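Local coordinates for designed protein (Trypanosoma brucei, PDB 6IEV) that is of unknown function but, as a design with a thioredoxin-type fold, serves to study how partly buried side chains affect stability at high temperature, at residues Ala34-Asn38 against Glu98-Glu102; Val44-Pro48 against Ser74-Ser78. One frame throughout, in Å; residues are numbered along the deposited sequence.

Contact 1 of 2, residues Ala34-Asn38 against Glu98-Glu102; sequences ATASN and EKGGE
Thr35 of helix 28-35 in this thioredoxin fold meets the type I' beta turn Lys99-Glu102, which links strands 94-99 and 102-108 as a beta hairpin. The turn is closed by Lys99 N to Glu102 O and Glu102 N to Lys99 O, and its two inner residues, Gly100 and Gly101, both have positive phi. Thr35 touches with both its side chain and its carbonyl. Its hydroxyl, placed between the backbone N and the carbonyl carbon (chi1 62°), lies 3.4 Å from Glu98 OE2, but its hydrogen bond runs back into the helix, to Leu31 O, while Glu98 OE2 is bonded to Tyr87 OH. The two side chains cross obliquely and no hydrogen bond joins them, each oxygen having its partner elsewhere. The carbonyl of Thr35 accepts Gly101 N at 3.1 Å, the donor standing well above the carbonyl plane. Ala36 turns its methyl from the hairpin, yet its CA comes 4.6 Å from that of Gly101, the closest CA-CA pair of the two segments. At Ser37 the side chain also turns off, its hydroxyl bonding Arg39 N, and the carbonyl takes over: Ser37 O accepts Gly100 N at 2.8 Å. Two successive amides of the turn are thus held by carbonyls two residues apart, one on helix residue Thr35 and one on Ser37 in the loop that follows. Asn38 completes the series. Its ND2 passes 4.2 Å from Gly100 CA, and its backbone oxygen receives the side chain of Lys99, whose CG leaves anti to the backbone N (chi1 175°). That chain bends at chi3 and chi4, carrying its ammonium round to the carbonyl, and Lys99 NZ meets Asn38 O at 2.9 Å in the carbonyl plane, on a lone pair.

Contact 2 of 2, residues Val44-Pro48 against Ser74-Ser78; sequences VFTLP and SVDTS
Thr46 O takes two donors from Thr77: the backbone N at 2.9 Å and, more weakly, the hydroxyl OG1 at 3.3 Å. Thr77 OG1 sits between its own backbone N and carbonyl carbon (chi1 66°), which puts it beside that oxygen. This grip lies where parallel strands 40-46 and 70-76 end, in the beta-alpha-beta unit completed by helix 53-66. Further back, Val75 gives its N to Val44 O at 2.8 Å and accepts Thr46 N on its own O. The axes of 44-46 and 74-76 approach to 4.8 Å and run at 23° to each other. On one face of the sheet, Phe45 and Val75 lie side by side; Phe45 CD2 meets Val75 CB at 3.9 Å in an oblique approach. Thr77 CG2 comes instead to the edge of the Phe45 ring, near its plane. The other face carries Val44, whose CG1 packs against Ser74 OG, with Ile56 and Leu60 of helix 53-66 covering the valine.

At the end of strand 70-76, Asp76 OD1 accepts Ser78 N at 2.8 Å, an Asx turn, and Ser78 OG as well. Both donors come from the same face of the carboxylate, the amide from well above its plane and the hydroxyl nearer to it, on the syn side. Leu47 CD2 lies against Thr77 OG1, the two side chains crossing at about a right angle, and also reaches Ser78 CB. The ladder thus rests on backbone bonds, while beyond it side-chain oxygens join backbone amides in holding the turn, Asp76 OD1 tying its start to Ser78 through two donors.

Contacts 1 and 2 lie about 19 Å apart between centres, with nearest atoms about 8 Å apart, so they do not touch. One sheet connects them: strand 40-46 runs from the loop of contact 1 to its C-terminal end in contact 2, flanked by strand 70-76 as a parallel neighbour and by strand 94-99 as an antiparallel one. Glu98 is backbone-bonded to Ser41 near the start of strand 40-46, and Phe45 to Thr94 near its end. Contact 2 is nested in sequence within the loop closed by contact 1. Strand 40-46, lying between the strands that supply the second segment of each contact, is therefore their shared element.

Contact 1 of 2, residues Ala34-Asn38 against Glu98-Glu102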
# COMPACT_ATOMS: atom_id res chain seq x y z
N ALA A 34 -10.02 -11.79 19.98
CA ALA A 34 -9.65 -11.17 18.72
C ALA A 34 -8.48 -11.89 18.06
O ALA A 34 -8.53 -12.20 16.87
CB ALA A 34 -9.30 -9.70 18.94
N THR A 35 -7.41 -12.14 18.81
CA THR A 35 -6.23 -12.74 18.21
C THR A 35 -6.40 -14.23 17.93
O THR A 35 -5.58 -14.78 17.18
CB THR A 35 -5.02 -12.53 19.11
OG1 THR A 35 -5.24 -13.16 20.38
CG2 THR A 35 -4.76 -11.04 19.31
N ALA A 36 -7.42 -14.88 18.47
CA ALA A 36 -7.60 -16.30 18.20
C ALA A 36 -7.95 -16.58 16.74
O ALA A 36 -7.91 -17.74 16.32
CB ALA A 36 -8.69 -16.88 19.11
N SER A 37 -8.31 -15.54 15.98
CA SER A 37 -8.56 -15.67 14.56
C SER A 37 -7.31 -16.16 13.83
O SER A 37 -6.18 -16.05 14.32
CB SER A 37 -8.97 -14.32 13.96
OG SER A 37 -8.50 -14.20 12.64
N ASN A 38 -7.52 -16.71 12.64
CA ASN A 38 -6.42 -17.13 11.79
C ASN A 38 -5.92 -16.01 10.89
O ASN A 38 -4.92 -16.19 10.19
CB ASN A 38 -6.82 -18.34 10.94
CG ASN A 38 -6.50 -19.65 11.62
OD1 ASN A 38 -7.36 -20.52 11.76
ND2 ASN A 38 -5.25 -19.79 12.07
N GLU A 98 0.52 -11.44 15.96
CA GLU A 98 -0.03 -12.72 16.34
C GLU A 98 -0.83 -13.32 15.19
O GLU A 98 -1.38 -12.60 14.35
CB GLU A 98 -0.93 -12.59 17.57
CG GLU A 98 -0.16 -12.29 18.85
CD GLU A 98 -0.59 -13.15 20.01
OE1 GLU A 98 0.29 -13.67 20.73
OE2 GLU A 98 -1.82 -13.32 20.21
N LYS A 99 -0.93 -14.64 15.20
CA LYS A 99 -1.81 -15.36 14.29
C LYS A 99 -2.25 -16.63 14.99
O LYS A 99 -1.42 -17.35 15.55
CB LYS A 99 -1.10 -15.68 12.97
CG LYS A 99 -1.90 -16.53 12.01
CD LYS A 99 -1.30 -16.48 10.60
CE LYS A 99 -1.46 -17.82 9.88
NZ LYS A 99 -2.88 -18.14 9.58
N GLY A 100 -3.56 -16.87 15.02
CA GLY A 100 -4.08 -18.04 15.73
C GLY A 100 -3.61 -18.14 17.16
O GLY A 100 -3.30 -19.24 17.64
N GLY A 101 -3.54 -17.01 17.86
CA GLY A 101 -3.14 -17.00 19.26
C GLY A 101 -1.66 -17.22 19.51
O GLY A 101 -1.24 -17.19 20.67
N GLU A 102 -0.86 -17.41 18.48
CA GLU A 102 0.56 -17.63 18.63
C GLU A 102 1.33 -16.40 18.19
O GLU A 102 1.00 -15.80 17.15
CB GLU A 102 1.02 -18.85 17.83
CG GLU A 102 0.47 -20.18 18.35
CD GLU A 102 1.44 -20.89 19.29
OE1 GLU A 102 2.16 -21.79 18.82
OE2 GLU A 102 1.46 -20.56 20.50

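Contact 2 of 2, residues Val44-Pro48 against Ser74-Ser78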
# COMPACT_ATOMS: atom_id res chain seq x y z
N VAL A 44 -0.54 -2.85 19.29
CA VAL A 44 0.37 -1.88 19.87
C VAL A 44 -0.01 -1.71 21.34
O VAL A 44 -1.19 -1.49 21.67
CB VAL A 44 0.33 -0.54 19.11
CG1 VAL A 44 -0.99 0.16 19.26
CG2 VAL A 44 1.45 0.35 19.59
N PHE A 45 0.97 -1.88 22.22
CA PHE A 45 0.81 -1.63 23.65
C PHE A 45 1.43 -0.28 23.97
O PHE A 45 2.65 -0.13 23.85
CB PHE A 45 1.52 -2.72 24.47
CG PHE A 45 0.89 -4.08 24.35
CD1 PHE A 45 1.15 -4.90 23.25
CD2 PHE A 45 0.02 -4.55 25.34
CE1 PHE A 45 0.57 -6.15 23.14
CE2 PHE A 45 -0.57 -5.79 25.24
CZ PHE A 45 -0.30 -6.60 24.14
N THR A 46 0.62 0.67 24.43
CA THR A 46 1.05 2.05 24.61
C THR A 46 0.64 2.57 25.98
O THR A 46 -0.05 1.90 26.75
CB THR A 46 0.49 3.00 23.55
OG1 THR A 46 -0.94 3.03 23.66
CG2 THR A 46 0.89 2.57 22.18
N LEU A 47 1.10 3.79 26.26
CA LEU A 47 0.71 4.66 27.35
C LEU A 47 -0.14 5.81 26.81
O LEU A 47 -0.11 6.10 25.61
CB LEU A 47 1.94 5.18 28.09
CG LEU A 47 2.34 4.08 29.07
CD1 LEU A 47 3.52 4.48 29.94
CD2 LEU A 47 1.13 3.66 29.93
N PRO A 48 -0.94 6.49 27.67
CA PRO A 48 -2.02 7.34 27.15
C PRO A 48 -1.55 8.39 26.15
O PRO A 48 -1.94 8.32 24.98
CB PRO A 48 -2.59 8.00 28.41
CG PRO A 48 -1.52 7.84 29.45
CD PRO A 48 -0.91 6.52 29.15
N SER A 74 -5.02 -1.68 19.57
CA SER A 74 -4.36 -0.77 20.49
C SER A 74 -4.72 -1.14 21.93
O SER A 74 -5.91 -1.26 22.26
CB SER A 74 -4.81 0.67 20.21
OG SER A 74 -3.97 1.59 20.87
N VAL A 75 -3.73 -1.25 22.80
CA VAL A 75 -3.98 -1.60 24.19
C VAL A 75 -3.31 -0.57 25.08
O VAL A 75 -2.08 -0.45 25.09
CB VAL A 75 -3.48 -3.01 24.52
CG1 VAL A 75 -3.60 -3.26 26.05
CG2 VAL A 75 -4.27 -4.04 23.70
N ASP A 76 -4.11 0.19 25.82
CA ASP A 76 -3.53 1.14 26.77
C ASP A 76 -3.13 0.39 28.04
O ASP A 76 -4.00 0.00 28.83
CB ASP A 76 -4.54 2.25 27.05
CG ASP A 76 -4.12 3.16 28.23
OD1 ASP A 76 -3.01 3.03 28.79
OD2 ASP A 76 -4.96 4.00 28.63
N THR A 77 -1.82 0.21 28.26
CA THR A 77 -1.38 -0.59 29.40
C THR A 77 -1.72 0.06 30.74
O THR A 77 -1.77 -0.66 31.74
CB THR A 77 0.13 -0.86 29.38
OG1 THR A 77 0.85 0.37 29.54
CG2 THR A 77 0.53 -1.53 28.10
N SER A 78 -1.94 1.38 30.79
CA SER A 78 -2.20 2.00 32.09
C SER A 78 -3.57 1.64 32.62
O SER A 78 -3.81 1.79 33.82
CB SER A 78 -2.05 3.52 32.01
OG SER A 78 -3.23 4.11 31.50